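PDB 4A39: metallo-carboxypeptidase from Pseudomonas aeruginosa, which is a zinc-dependent cytosolic carboxypeptidase of the M14 family, probably trimming residues from the C-terminal ends of peptide or protein chains. Local coordinates for residues 22-27 with 38-43; 55-60 with 115-120; 66-71 with 103-108; 124-129 with 185-190; 160-165 with 211-216. All coordinates share one frame; numbering follows the deposited sequence.

Interaction 1: residues 22-27 with 38-43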
# COMPACT_ATOMS: atom_id res chain seq x y z
N SER A 22 -0.34 -13.90 4.85
CA SER A 22 -1.41 -12.92 4.62
C SER A 22 -2.80 -13.53 4.54
O SER A 22 -3.77 -12.86 4.16
CB SER A 22 -1.15 -12.08 3.36
OG SER A 22 -1.46 -12.77 2.16
N GLY A 23 -2.92 -14.80 4.90
CA GLY A 23 -4.22 -15.44 4.87
C GLY A 23 -5.16 -14.86 5.92
O GLY A 23 -4.74 -14.49 7.01
N ASN A 24 -6.44 -14.77 5.58
CA ASN A 24 -7.45 -14.27 6.51
C ASN A 24 -8.85 -14.71 6.13
O ASN A 24 -9.41 -14.27 5.12
CB ASN A 24 -7.42 -12.74 6.61
CG ASN A 24 -8.44 -12.21 7.61
OD1 ASN A 24 -9.57 -12.70 7.70
ND2 ASN A 24 -8.05 -11.19 8.38
N ILE A 25 -9.42 -15.59 6.96
CA ILE A 25 -10.78 -16.06 6.77
C ILE A 25 -11.13 -17.08 7.85
O ILE A 25 -10.25 -17.75 8.40
CB ILE A 25 -10.99 -16.73 5.39
CG1 ILE A 25 -12.45 -16.58 4.95
CG2 ILE A 25 -10.66 -18.21 5.45
CD1 ILE A 25 -12.83 -15.16 4.60
N GLN A 26 -12.42 -17.16 8.16
CA GLN A 26 -12.96 -18.12 9.12
C GLN A 26 -14.05 -18.84 8.33
O GLN A 26 -14.93 -18.20 7.76
CB GLN A 26 -13.58 -17.42 10.33
CG GLN A 26 -12.57 -16.71 11.25
CD GLN A 26 -11.79 -17.67 12.14
OE1 GLN A 26 -11.34 -18.73 11.69
NE2 GLN A 26 -11.61 -17.30 13.40
N VAL A 27 -13.98 -20.17 8.26
CA VAL A 27 -14.98 -20.93 7.52
C VAL A 27 -16.20 -21.22 8.39
O VAL A 27 -16.06 -21.75 9.48
CB VAL A 27 -14.41 -22.27 7.01
CG1 VAL A 27 -15.50 -23.08 6.30
CG2 VAL A 27 -13.26 -22.00 6.05
N LEU A 38 -18.68 -17.51 4.94
CA LEU A 38 -17.37 -17.24 5.53
C LEU A 38 -17.41 -15.94 6.32
O LEU A 38 -18.30 -15.11 6.12
CB LEU A 38 -16.32 -17.10 4.42
CG LEU A 38 -16.22 -18.22 3.39
CD1 LEU A 38 -15.41 -17.72 2.20
CD2 LEU A 38 -15.58 -19.45 4.02
N ALA A 39 -16.43 -15.76 7.20
CA ALA A 39 -16.33 -14.53 7.99
C ALA A 39 -14.89 -14.02 7.95
O ALA A 39 -13.94 -14.80 7.88
CB ALA A 39 -16.75 -14.79 9.43
N ILE A 40 -14.74 -12.70 7.98
CA ILE A 40 -13.42 -12.08 7.97
C ILE A 40 -12.92 -12.07 9.41
O ILE A 40 -13.70 -11.87 10.35
CB ILE A 40 -13.49 -10.64 7.41
CG1 ILE A 40 -14.12 -10.67 6.01
CG2 ILE A 40 -12.08 -10.04 7.32
CD1 ILE A 40 -14.37 -9.29 5.41
N ARG A 41 -11.63 -12.33 9.59
CA ARG A 41 -11.03 -12.37 10.92
C ARG A 41 -10.46 -11.01 11.35
O ARG A 41 -9.75 -10.36 10.59
CB ARG A 41 -9.90 -13.40 10.95
CG ARG A 41 -9.32 -13.68 12.33
CD ARG A 41 -7.83 -13.98 12.23
NE ARG A 41 -7.05 -12.76 12.04
CZ ARG A 41 -6.12 -12.58 11.12
NH1 ARG A 41 -5.83 -13.56 10.26
NH2 ARG A 41 -5.47 -11.43 11.04
N PRO A 42 -10.78 -10.58 12.58
CA PRO A 42 -10.26 -9.29 13.07
C PRO A 42 -8.73 -9.35 13.24
O PRO A 42 -8.16 -10.43 13.36
CB PRO A 42 -10.96 -9.12 14.41
CG PRO A 42 -12.27 -9.85 14.20
CD PRO A 42 -11.81 -11.10 13.49
N ASP A 43 -8.09 -8.19 13.26
CA ASP A 43 -6.64 -8.10 13.43
C ASP A 43 -6.16 -8.84 14.69
O ASP A 43 -6.91 -9.00 15.65
CB ASP A 43 -6.21 -6.63 13.51
CG ASP A 43 -6.14 -5.98 12.14
OD1 ASP A 43 -6.51 -6.63 11.14
OD2 ASP A 43 -5.70 -4.80 12.07
O HOH W 1 -6.95 -16.39 9.25
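Asn24 grips the backbone of Arg41 with both ends of its amide. OD1 of Asn24 takes the N-H of Arg41 at 2.8 Å, on a lone pair and in the carbonyl plane, while ND2 of Asn24 gives a nearly straight bond (167°) to Arg41 O, 2.9 Å away. An asparagine suits the place because its amide carries a donor and an acceptor side by side, as the N-H and C=O of one strand residue do, so it can pair with both backbone groups of Arg41. With CG anti to the backbone N (chi1 -178°) the amide reaches across to the other segment. The guanidinium of Arg41 folds back over this amide, the planes 27° apart and ND2 of Asn24 3.6 Å above the guanidinium centre. Bends at chi2 and chi3 bring it there, and Arg41 NE is held in turn by Pro42 O at 2.9 Å. A water joins Arg41 NH1 and, weakly, Ile25 N. Farther on the backbones pair directly, as the antiparallel hairpin of strands 26-29 and 36-39: Gln26 and Ala39 form a hydrogen-bonded pair, Val27 and Leu38 a non-hydrogen-bonded one. Leu38 CB meets Ile25 CG1 at 3.9 Å, backed by Phe54 and Leu69, and Leu38 CD2 lies 4.0 Å from Val27 CG2, beside Ile16. Asn24 ND2 also bonds Gly228 O and Arg41 NH2 bonds His227 O, tying both side chains to the loop after helix 222-226.

Interaction 2: residues 55-60 with 115-120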
# COMPACT_ATOMS: atom_id res chain seq x y z
N LYS A 55 -7.95 -19.78 0.22
CA LYS A 55 -7.84 -20.72 -0.89
C LYS A 55 -8.96 -21.75 -0.82
O LYS A 55 -9.34 -22.20 0.26
CB LYS A 55 -6.49 -21.45 -0.86
CG LYS A 55 -5.28 -20.56 -1.09
CD LYS A 55 -4.01 -21.39 -1.22
CE LYS A 55 -2.77 -20.52 -1.32
NZ LYS A 55 -1.53 -21.34 -1.44
N VAL A 56 -9.49 -22.11 -1.99
CA VAL A 56 -10.55 -23.12 -2.07
C VAL A 56 -9.98 -24.28 -2.87
O VAL A 56 -9.37 -24.08 -3.92
CB VAL A 56 -11.81 -22.58 -2.79
CG1 VAL A 56 -12.94 -23.59 -2.69
CG2 VAL A 56 -12.24 -21.25 -2.18
N GLU A 57 -10.17 -25.50 -2.39
CA GLU A 57 -9.67 -26.67 -3.10
C GLU A 57 -10.76 -27.72 -3.19
O GLU A 57 -11.71 -27.71 -2.40
CB GLU A 57 -8.43 -27.24 -2.38
CG GLU A 57 -7.32 -26.22 -2.18
CD GLU A 57 -6.17 -26.74 -1.33
OE1 GLU A 57 -6.36 -27.68 -0.54
OE2 GLU A 57 -5.06 -26.17 -1.46
N GLY A 58 -10.64 -28.61 -4.17
CA GLY A 58 -11.63 -29.67 -4.35
C GLY A 58 -12.97 -29.24 -4.91
O GLY A 58 -13.99 -29.89 -4.66
N MET A 59 -13.00 -28.15 -5.67
CA MET A 59 -14.25 -27.68 -6.25
C MET A 59 -14.68 -28.54 -7.43
O MET A 59 -13.85 -28.99 -8.22
CB MET A 59 -14.12 -26.22 -6.71
CG MET A 59 -13.73 -25.25 -5.61
SD MET A 59 -13.73 -23.55 -6.21
CE MET A 59 -12.27 -23.56 -7.22
N ALA A 60 -15.98 -28.77 -7.54
CA ALA A 60 -16.52 -29.58 -8.63
C ALA A 60 -16.56 -28.78 -9.92
O ALA A 60 -16.69 -27.56 -9.90
CB ALA A 60 -17.92 -30.07 -8.27
N GLU A 115 -11.02 -24.54 -12.96
CA GLU A 115 -10.07 -25.47 -12.35
C GLU A 115 -10.60 -25.81 -10.97
O GLU A 115 -11.49 -25.12 -10.47
CB GLU A 115 -8.67 -24.83 -12.27
CG GLU A 115 -8.10 -24.48 -13.63
CD GLU A 115 -6.70 -23.89 -13.59
OE1 GLU A 115 -6.20 -23.58 -12.50
OE2 GLU A 115 -6.10 -23.73 -14.68
N SER A 116 -10.08 -26.87 -10.36
CA SER A 116 -10.53 -27.33 -9.05
C SER A 116 -10.09 -26.49 -7.84
O SER A 116 -10.60 -26.65 -6.74
CB SER A 116 -10.13 -28.79 -8.83
OG SER A 116 -8.73 -28.90 -8.70
N GLU A 117 -9.13 -25.59 -8.06
CA GLU A 117 -8.71 -24.74 -6.95
C GLU A 117 -8.56 -23.29 -7.36
O GLU A 117 -8.15 -22.98 -8.49
CB GLU A 117 -7.41 -25.27 -6.33
CG GLU A 117 -6.15 -25.09 -7.14
CD GLU A 117 -4.91 -25.46 -6.33
OE1 GLU A 117 -4.88 -26.59 -5.78
OE2 GLU A 117 -3.98 -24.63 -6.23
N VAL A 118 -8.91 -22.39 -6.45
CA VAL A 118 -8.82 -20.96 -6.71
C VAL A 118 -8.60 -20.20 -5.41
O VAL A 118 -8.96 -20.68 -4.33
CB VAL A 118 -10.12 -20.46 -7.39
CG1 VAL A 118 -11.26 -20.43 -6.39
CG2 VAL A 118 -9.89 -19.09 -8.00
N ARG A 119 -8.00 -19.02 -5.51
CA ARG A 119 -7.77 -18.18 -4.34
C ARG A 119 -8.54 -16.87 -4.51
O ARG A 119 -8.73 -16.40 -5.63
CB ARG A 119 -6.27 -17.84 -4.19
CG ARG A 119 -5.33 -19.02 -4.04
CD ARG A 119 -4.57 -19.33 -5.34
NE ARG A 119 -3.68 -20.47 -5.16
CZ ARG A 119 -2.52 -20.42 -4.52
NH1 ARG A 119 -2.09 -19.28 -4.00
NH2 ARG A 119 -1.81 -21.53 -4.36
N PHE A 120 -9.02 -16.32 -3.39
CA PHE A 120 -9.72 -15.04 -3.40
C PHE A 120 -9.02 -14.12 -2.41
O PHE A 120 -8.52 -14.58 -1.38
CB PHE A 120 -11.19 -15.18 -2.97
CG PHE A 120 -12.05 -15.91 -3.96
CD1 PHE A 120 -12.69 -15.22 -4.98
CD2 PHE A 120 -12.24 -17.29 -3.85
CE1 PHE A 120 -13.51 -15.89 -5.88
CE2 PHE A 120 -13.06 -17.96 -4.75
CZ PHE A 120 -13.70 -17.26 -5.76
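Met59 and Val118 form the tight end of this contact. CE of Met59 is pressed to 3.4 Å from Val118 CG1, closer than usual for two carbons, after the bend at chi3 (-73°) swings the methyl across the valine. A flexible, unbranched thioether fits such a narrow place, and Val118 rests on Leu111. Nearby, Val56 CG2 meets the edge of the Phe120 ring at CE2, 4.3 Å away. The other face, bearing Lys55 and Arg119, is more open to solvent. These two long chains run side by side, the lysine methylenes over one guanidinium face. Lys55 NZ and Arg119 NH2 stand 2.9 Å apart; two like-charged donors that close are not hydrogen-bonded, and the modelled positions of the ends are doubtful. Lys55 also makes a cation-pi contact with Phe20, and Glu57 a salt bridge with Arg17. Beyond the strand ends, Met59 N bonds Ser116 O at 3.0 Å. Val56 and Val118 exchange two backbone bonds, making strands 53-57 and 118-121 antiparallel neighbours in the mixed sheet of the N-terminal domain.

Interaction 3: residues 66-71 with 103-108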
# COMPACT_ATOMS: atom_id res chain seq x y z
N CYS A 66 -21.16 -19.80 -4.97
CA CYS A 66 -21.61 -18.52 -4.45
C CYS A 66 -21.09 -18.31 -3.04
O CYS A 66 -21.43 -19.06 -2.13
CB CYS A 66 -23.13 -18.48 -4.47
SG CYS A 66 -23.76 -18.85 -6.11
N PHE A 67 -20.26 -17.29 -2.88
CA PHE A 67 -19.65 -16.97 -1.60
C PHE A 67 -20.27 -15.76 -0.91
O PHE A 67 -20.76 -14.84 -1.57
CB PHE A 67 -18.16 -16.67 -1.81
CG PHE A 67 -17.38 -17.80 -2.40
CD1 PHE A 67 -17.37 -18.01 -3.78
CD2 PHE A 67 -16.64 -18.66 -1.59
CE1 PHE A 67 -16.63 -19.05 -4.34
CE2 PHE A 67 -15.90 -19.71 -2.14
CZ PHE A 67 -15.90 -19.91 -3.52
N THR A 68 -20.25 -15.78 0.42
CA THR A 68 -20.76 -14.68 1.21
C THR A 68 -19.87 -14.42 2.42
O THR A 68 -19.56 -15.34 3.17
CB THR A 68 -22.18 -14.95 1.76
OG1 THR A 68 -23.11 -15.05 0.67
CG2 THR A 68 -22.62 -13.81 2.69
N LEU A 69 -19.42 -13.18 2.58
CA LEU A 69 -18.62 -12.80 3.74
C LEU A 69 -19.71 -12.21 4.63
O LEU A 69 -20.06 -11.03 4.52
CB LEU A 69 -17.57 -11.75 3.36
CG LEU A 69 -16.61 -12.20 2.26
CD1 LEU A 69 -15.47 -11.20 2.13
CD2 LEU A 69 -16.05 -13.59 2.59
N VAL A 70 -20.25 -13.05 5.51
CA VAL A 70 -21.35 -12.69 6.39
C VAL A 70 -21.18 -11.52 7.35
O VAL A 70 -22.17 -10.90 7.74
CB VAL A 70 -21.81 -13.91 7.22
CG1 VAL A 70 -22.09 -15.10 6.31
CG2 VAL A 70 -20.76 -14.26 8.27
N ASN A 71 -19.94 -11.21 7.73
CA ASN A 71 -19.73 -10.12 8.67
C ASN A 71 -19.15 -8.85 8.04
O ASN A 71 -18.60 -7.99 8.73
CB ASN A 71 -18.86 -10.59 9.85
CG ASN A 71 -17.46 -10.99 9.42
OD1 ASN A 71 -17.19 -11.23 8.25
ND2 ASN A 71 -16.55 -11.09 10.40
N ASP A 103 -25.10 -6.28 0.36
CA ASP A 103 -26.39 -5.99 0.99
C ASP A 103 -26.30 -6.29 2.49
O ASP A 103 -25.21 -6.52 3.02
CB ASP A 103 -27.53 -6.79 0.35
CG ASP A 103 -27.29 -8.28 0.36
OD1 ASP A 103 -26.67 -8.78 1.32
OD2 ASP A 103 -27.74 -8.97 -0.58
N ALA A 104 -27.44 -6.28 3.18
CA ALA A 104 -27.45 -6.51 4.62
C ALA A 104 -26.88 -7.87 5.03
O ALA A 104 -26.46 -8.04 6.17
CB ALA A 104 -28.87 -6.36 5.16
N ASP A 105 -26.87 -8.82 4.10
CA ASP A 105 -26.36 -10.16 4.39
C ASP A 105 -24.84 -10.25 4.26
O ASP A 105 -24.23 -11.23 4.70
CB ASP A 105 -27.03 -11.18 3.46
CG ASP A 105 -26.68 -12.61 3.83
OD1 ASP A 105 -26.78 -12.96 5.03
OD2 ASP A 105 -26.31 -13.39 2.93
N GLY A 106 -24.23 -9.22 3.67
CA GLY A 106 -22.78 -9.20 3.53
C GLY A 106 -22.30 -9.05 2.10
O GLY A 106 -23.07 -8.71 1.21
N LEU A 107 -21.00 -9.28 1.89
CA LEU A 107 -20.43 -9.19 0.54
C LEU A 107 -20.62 -10.54 -0.12
O LEU A 107 -20.33 -11.57 0.48
CB LEU A 107 -18.93 -8.88 0.60
CG LEU A 107 -18.23 -8.79 -0.77
CD1 LEU A 107 -18.63 -7.49 -1.45
CD2 LEU A 107 -16.73 -8.86 -0.61
N HIS A 108 -21.12 -10.53 -1.35
CA HIS A 108 -21.35 -11.76 -2.10
C HIS A 108 -20.57 -11.72 -3.41
O HIS A 108 -20.45 -10.66 -4.03
CB HIS A 108 -22.83 -11.93 -2.44
CG HIS A 108 -23.75 -11.77 -1.27
ND1 HIS A 108 -24.38 -10.59 -0.97
CD2 HIS A 108 -24.14 -12.66 -0.32
CE1 HIS A 108 -25.12 -10.74 0.12
NE2 HIS A 108 -24.99 -11.99 0.53
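Leu69 and Leu107 exchange the two backbone hydrogen bonds of the contact, as an antiparallel hydrogen-bonded pair. The bond from Leu69 N to Leu107 O is short and straight (2.8 Å, 165°), whereas that from Leu107 N to Leu69 O is longer, at 3.3 Å. Weaker CA-H...O contacts lie beside them, such as Thr68 CA to Leu107 O at 3.2 Å. Gly106, lacking a side chain, lets its CA come to 3.4 Å from Leu69 O, at backbone angles that suit glycine.

Among polar side chains, His108 NE2 gives an almost straight bond (175°) to Asp105 OD2, 3.1 Å away. The acceptor lies in the plane of the imidazole but is met on its anti side. Asp105 OD2 also forms a salt bridge with Arg37, so the carboxylate links histidine to arginine and is probably kept charged. The type I turn Asp103 to Gly106 places Asp105 beside His108. The methyl CG2 of Thr68 makes a van der Waals contact with this carboxylate, 3.7 Å from Asp105 OD2.

The apolar pair is on the opposite face: Leu69 CD1 packs on Leu107 CD2 at 3.8 Å, the chains side by side. CG of Leu107 lies anti to its backbone N (chi1 179°), which carries the branches alongside.

Strand 65-69 lies between strands 106-111 and 36-39; the latter bonds through Leu38 to Thr68 and Val70, while Phe67 packs against Phe109, Phe120 and Phe54.

Interaction 4: residues 124-129 with 185-190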
# COMPACT_ATOMS: atom_id res chain seq x y z
N GLU A 124 -4.65 -8.03 -4.88
CA GLU A 124 -3.55 -8.92 -5.26
C GLU A 124 -2.51 -8.86 -4.13
O GLU A 124 -1.86 -7.84 -3.93
CB GLU A 124 -2.94 -8.45 -6.58
CG GLU A 124 -1.89 -9.38 -7.16
CD GLU A 124 -1.51 -9.03 -8.59
OE1 GLU A 124 -2.04 -8.04 -9.15
OE2 GLU A 124 -0.67 -9.75 -9.16
N PRO A 125 -2.33 -9.97 -3.39
CA PRO A 125 -1.38 -10.04 -2.26
C PRO A 125 0.11 -9.91 -2.57
O PRO A 125 0.58 -10.34 -3.63
CB PRO A 125 -1.69 -11.39 -1.62
CG PRO A 125 -3.07 -11.73 -2.10
CD PRO A 125 -3.05 -11.25 -3.52
N TYR A 126 0.83 -9.33 -1.62
CA TYR A 126 2.28 -9.17 -1.72
C TYR A 126 2.83 -9.94 -0.52
O TYR A 126 2.76 -9.48 0.61
CB TYR A 126 2.69 -7.70 -1.63
CG TYR A 126 4.04 -7.44 -2.26
CD1 TYR A 126 5.22 -7.86 -1.64
CD2 TYR A 126 4.13 -6.87 -3.53
CE1 TYR A 126 6.45 -7.72 -2.27
CE2 TYR A 126 5.35 -6.73 -4.17
CZ TYR A 126 6.51 -7.16 -3.54
OH TYR A 126 7.72 -7.04 -4.19
N SER A 127 3.36 -11.14 -0.78
CA SER A 127 3.89 -11.98 0.29
C SER A 127 5.25 -11.52 0.79
O SER A 127 5.92 -10.73 0.15
CB SER A 127 4.01 -13.43 -0.19
OG SER A 127 5.06 -13.56 -1.14
N ARG A 128 5.65 -12.03 1.95
CA ARG A 128 6.95 -11.67 2.50
C ARG A 128 8.02 -12.38 1.68
O ARG A 128 9.18 -11.96 1.66
CB ARG A 128 7.06 -12.07 3.97
CG ARG A 128 6.01 -11.44 4.89
CD ARG A 128 6.05 -9.92 4.83
NE ARG A 128 5.27 -9.40 3.71
CZ ARG A 128 5.55 -8.28 3.05
NH1 ARG A 128 6.61 -7.55 3.38
NH2 ARG A 128 4.77 -7.89 2.05
N GLU A 129 7.63 -13.48 1.02
CA GLU A 129 8.59 -14.20 0.19
C GLU A 129 8.90 -13.32 -1.01
O GLU A 129 10.06 -13.23 -1.43
CB GLU A 129 8.03 -15.57 -0.25
CG GLU A 129 7.89 -16.55 0.91
CD GLU A 129 7.66 -17.99 0.48
OE1 GLU A 129 6.81 -18.23 -0.41
OE2 GLU A 129 8.32 -18.89 1.05
N MET A 185 -1.40 -2.95 -2.21
CA MET A 185 -1.04 -2.19 -3.40
C MET A 185 0.20 -1.36 -3.10
O MET A 185 0.97 -1.04 -4.00
CB MET A 185 -2.19 -1.26 -3.82
CG MET A 185 -2.71 -0.35 -2.70
SD MET A 185 -3.92 -1.14 -1.61
CE MET A 185 -5.40 -1.07 -2.65
N ALA A 186 0.41 -1.03 -1.83
CA ALA A 186 1.55 -0.21 -1.42
C ALA A 186 2.91 -0.82 -1.75
O ALA A 186 3.76 -0.16 -2.35
CB ALA A 186 1.45 0.12 0.06
N GLU A 187 3.15 -2.07 -1.36
CA GLU A 187 4.45 -2.64 -1.68
C GLU A 187 4.56 -2.93 -3.19
O GLU A 187 5.67 -2.95 -3.73
CB GLU A 187 4.76 -3.89 -0.84
CG GLU A 187 6.13 -4.49 -1.16
CD GLU A 187 6.82 -5.18 0.01
OE1 GLU A 187 6.13 -5.72 0.90
OE2 GLU A 187 8.07 -5.19 0.03
N TRP A 188 3.44 -3.16 -3.86
CA TRP A 188 3.49 -3.38 -5.31
C TRP A 188 4.06 -2.10 -5.93
O TRP A 188 4.89 -2.15 -6.84
CB TRP A 188 2.10 -3.67 -5.89
CG TRP A 188 1.68 -5.10 -5.73
CD1 TRP A 188 0.73 -5.60 -4.88
CD2 TRP A 188 2.20 -6.23 -6.45
NE1 TRP A 188 0.63 -6.96 -5.02
CE2 TRP A 188 1.52 -7.38 -5.97
CE3 TRP A 188 3.17 -6.39 -7.44
CZ2 TRP A 188 1.77 -8.66 -6.46
CZ3 TRP A 188 3.43 -7.67 -7.93
CH2 TRP A 188 2.73 -8.79 -7.44
N PHE A 189 3.61 -0.96 -5.42
CA PHE A 189 4.08 0.35 -5.88
C PHE A 189 5.60 0.41 -5.72
O PHE A 189 6.32 0.87 -6.61
CB PHE A 189 3.39 1.45 -5.04
CG PHE A 189 3.91 2.86 -5.28
CD1 PHE A 189 5.11 3.28 -4.71
CD2 PHE A 189 3.16 3.77 -6.01
CE1 PHE A 189 5.56 4.59 -4.87
CE2 PHE A 189 3.60 5.09 -6.17
CZ PHE A 189 4.80 5.50 -5.60
N MET A 190 6.10 -0.07 -4.58
CA MET A 190 7.53 -0.06 -4.31
C MET A 190 8.29 -0.98 -5.27
O MET A 190 9.41 -0.66 -5.68
CB MET A 190 7.80 -0.49 -2.86
CG MET A 190 7.14 0.41 -1.82
SD MET A 190 7.69 2.14 -1.88
CE MET A 190 9.29 2.01 -1.09
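Trp188 and Glu187 of helix 185-196 close round Tyr126, whose side chain can be followed outward. Its CB lies 4.0 Å from Trp188 NE1, and chi1 (-157°) sends the ring between the two helix residues. CD2 is directed at the indole face, 3.6 Å from Trp188 CD2, in a T-shaped pair with planes at 76°. CD1 and CE1 instead lie under Glu187, whose CG sits over the ring centre in a CH-pi contact at 3.4 Å from the centroid. At the tip, OH bonds Glu191, one helical turn on. A tyrosine thus offers an edge, a face and a polar end together. Trp188 NE1 donates to Glu124 O at 2.9 Å, from above the carbonyl plane. Arg128 holds Glu187 OE1 in an end-on salt bridge, NH2 at 2.8 Å; Asn219 also donates to OE1, and His131 meets OE2. The linker 124-127, with Ser127 as N-cap of helix 128-138, thereby lies against helix 185-196, which packs on strand 171-177 through Ala186 and Met190, and on helix 366-383 through Trp188 and Phe189.

Interaction 5: residues 160-165 with 211-216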
# COMPACT_ATOMS: atom_id res chain seq x y z
N LEU A 160 15.78 -0.58 5.27
CA LEU A 160 15.81 0.79 4.79
C LEU A 160 16.88 0.77 3.70
O LEU A 160 18.07 0.59 3.99
CB LEU A 160 16.22 1.77 5.89
CG LEU A 160 16.55 3.20 5.44
CD1 LEU A 160 15.40 3.77 4.62
CD2 LEU A 160 16.83 4.07 6.66
N LEU A 161 16.45 0.93 2.45
CA LEU A 161 17.38 0.91 1.33
C LEU A 161 17.72 2.32 0.89
O LEU A 161 16.89 3.22 0.97
CB LEU A 161 16.76 0.17 0.14
CG LEU A 161 16.17 -1.22 0.41
CD1 LEU A 161 15.49 -1.74 -0.84
CD2 LEU A 161 17.27 -2.17 0.87
N ARG A 162 18.96 2.53 0.45
CA ARG A 162 19.36 3.85 -0.03
C ARG A 162 19.95 3.73 -1.43
O ARG A 162 20.80 2.88 -1.69
CB ARG A 162 20.39 4.52 0.89
CG ARG A 162 20.89 5.86 0.33
CD ARG A 162 21.56 6.75 1.37
NE ARG A 162 22.86 6.24 1.80
CZ ARG A 162 23.64 6.86 2.68
NH1 ARG A 162 23.25 8.00 3.23
NH2 ARG A 162 24.81 6.33 3.01
N VAL A 163 19.45 4.57 -2.33
CA VAL A 163 19.93 4.60 -3.70
C VAL A 163 20.78 5.86 -3.81
O VAL A 163 20.28 6.97 -3.71
CB VAL A 163 18.75 4.69 -4.70
CG1 VAL A 163 19.27 4.57 -6.12
CG2 VAL A 163 17.74 3.59 -4.41
N ARG A 164 22.09 5.67 -3.98
CA ARG A 164 23.02 6.79 -4.09
C ARG A 164 24.03 6.47 -5.18
O ARG A 164 24.84 5.55 -5.04
CB ARG A 164 23.74 6.99 -2.74
CG ARG A 164 24.77 8.11 -2.70
CD ARG A 164 25.26 8.32 -1.26
NE ARG A 164 26.34 9.30 -1.13
CZ ARG A 164 26.19 10.62 -1.19
NH1 ARG A 164 24.99 11.14 -1.38
NH2 ARG A 164 27.24 11.42 -1.06
N ARG A 165 23.98 7.23 -6.27
CA ARG A 165 24.89 7.00 -7.39
C ARG A 165 25.92 8.10 -7.59
O ARG A 165 26.81 7.98 -8.45
CB ARG A 165 24.09 6.78 -8.68
CG ARG A 165 23.32 5.46 -8.67
CD ARG A 165 22.47 5.26 -9.91
NE ARG A 165 21.81 3.96 -9.88
CZ ARG A 165 20.91 3.55 -10.76
NH1 ARG A 165 20.54 4.34 -11.76
NH2 ARG A 165 20.37 2.34 -10.66
N LYS A 211 21.34 14.61 -8.32
CA LYS A 211 21.02 15.59 -7.29
C LYS A 211 20.35 15.02 -6.05
O LYS A 211 20.25 15.70 -5.03
CB LYS A 211 20.13 16.68 -7.89
CG LYS A 211 20.76 17.35 -9.10
CD LYS A 211 19.81 18.30 -9.80
CE LYS A 211 20.50 18.94 -11.00
NZ LYS A 211 19.62 19.93 -11.68
N ALA A 212 19.89 13.77 -6.12
CA ALA A 212 19.22 13.19 -4.97
C ALA A 212 19.46 11.70 -4.75
O ALA A 212 19.81 10.97 -5.68
CB ALA A 212 17.72 13.44 -5.08
N ASP A 213 19.30 11.28 -3.50
CA ASP A 213 19.43 9.88 -3.11
C ASP A 213 18.03 9.45 -2.69
O ASP A 213 17.25 10.27 -2.19
CB ASP A 213 20.35 9.70 -1.91
CG ASP A 213 21.80 10.02 -2.21
OD1 ASP A 213 22.18 10.04 -3.40
OD2 ASP A 213 22.56 10.25 -1.24
N LEU A 214 17.70 8.18 -2.88
CA LEU A 214 16.39 7.69 -2.48
C LEU A 214 16.52 6.84 -1.22
O LEU A 214 17.41 6.00 -1.13
CB LEU A 214 15.77 6.86 -3.60
CG LEU A 214 15.72 7.50 -4.98
CD1 LEU A 214 15.05 6.54 -5.95
CD2 LEU A 214 14.97 8.83 -4.94
N TYR A 215 15.64 7.09 -0.26
CA TYR A 215 15.59 6.35 1.00
C TYR A 215 14.25 5.61 0.92
O TYR A 215 13.18 6.23 0.99
CB TYR A 215 15.63 7.31 2.19
CG TYR A 215 16.98 7.95 2.40
CD1 TYR A 215 17.46 8.92 1.52
CD2 TYR A 215 17.80 7.57 3.46
CE1 TYR A 215 18.71 9.51 1.70
CE2 TYR A 215 19.06 8.15 3.65
CZ TYR A 215 19.50 9.12 2.77
OH TYR A 215 20.74 9.71 2.96
N LEU A 216 14.33 4.29 0.78
CA LEU A 216 13.13 3.47 0.60
C LEU A 216 12.88 2.40 1.65
O LEU A 216 13.79 1.68 2.04
CB LEU A 216 13.23 2.77 -0.76
CG LEU A 216 13.69 3.59 -1.96
CD1 LEU A 216 13.92 2.66 -3.15
CD2 LEU A 216 12.67 4.65 -2.30
O HOH W 2 22.69 9.61 -5.95
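Arg164 and Asp213 form a short salt bridge, NH1 to OD2 at 2.6 Å, in which the carboxylate uses its syn lone pair. The guanidinium and carboxylate planes are 90° apart, and the arginine chain, extended from CG to NE, crosses the aspartate at a slant. The other oxygen, Asp213 OD1, is served by Ser169 OG and lies 2.6 Å from a water that in turn accepts from Arg165 N. Aspartate suits this buried place because its two oxygens can answer several donors at once. Arg162 NH1 donates to Tyr215 OH at 3.0 Å, the hydroxyl lying in the guanidinium plane; a bend at chi3 (71°) turns the group to it, and CD of Arg162 rests 3.4 Å from Tyr215 CZ. Trp174 stacks on the tyrosine ring. Backbone polar groups are satisfied in pairs: Leu161 with Leu216, both bonds 2.8 Å, and Val163 with Leu214. On the face opposite Arg162 and Tyr215, beta-branched Val163 packs its CB on Leu214 CB at 3.8 Å, with Leu209 of helix 203-211 against both. This is an antiparallel strand pair in the mixed beta-sheet at the centre of the alpha/beta zinc carboxypeptidase fold.

How the interactions relate
Interactions 1, 2 and 3 belong to one sheet of the N-terminal domain. Interactions 1 and 3 meet directly: Asn71 OD1 lies 2.9 Å from Ile40 N, a probable hydrogen bond, and Ile40 CD1 packs on Leu69 CD1. Interaction 3 meets interaction 2 through Phe67 CZ, 3.7 Å from Phe120 CE2. Segment 124-129 of interaction 4 follows 115-120 in the chain and is set against helix 185-196 of the zinc carboxypeptidase region; Ser22 OG touches Pro125 CB. Interaction 4 lies near the metal site but outside it, the Glu187 side chain being about 9 Å from that of zinc ligand Glu183 and about 12 Å from the zinc ion. Interaction 5 lies beyond, where Leu216 CB meets Met190 CE at 4.0 Å.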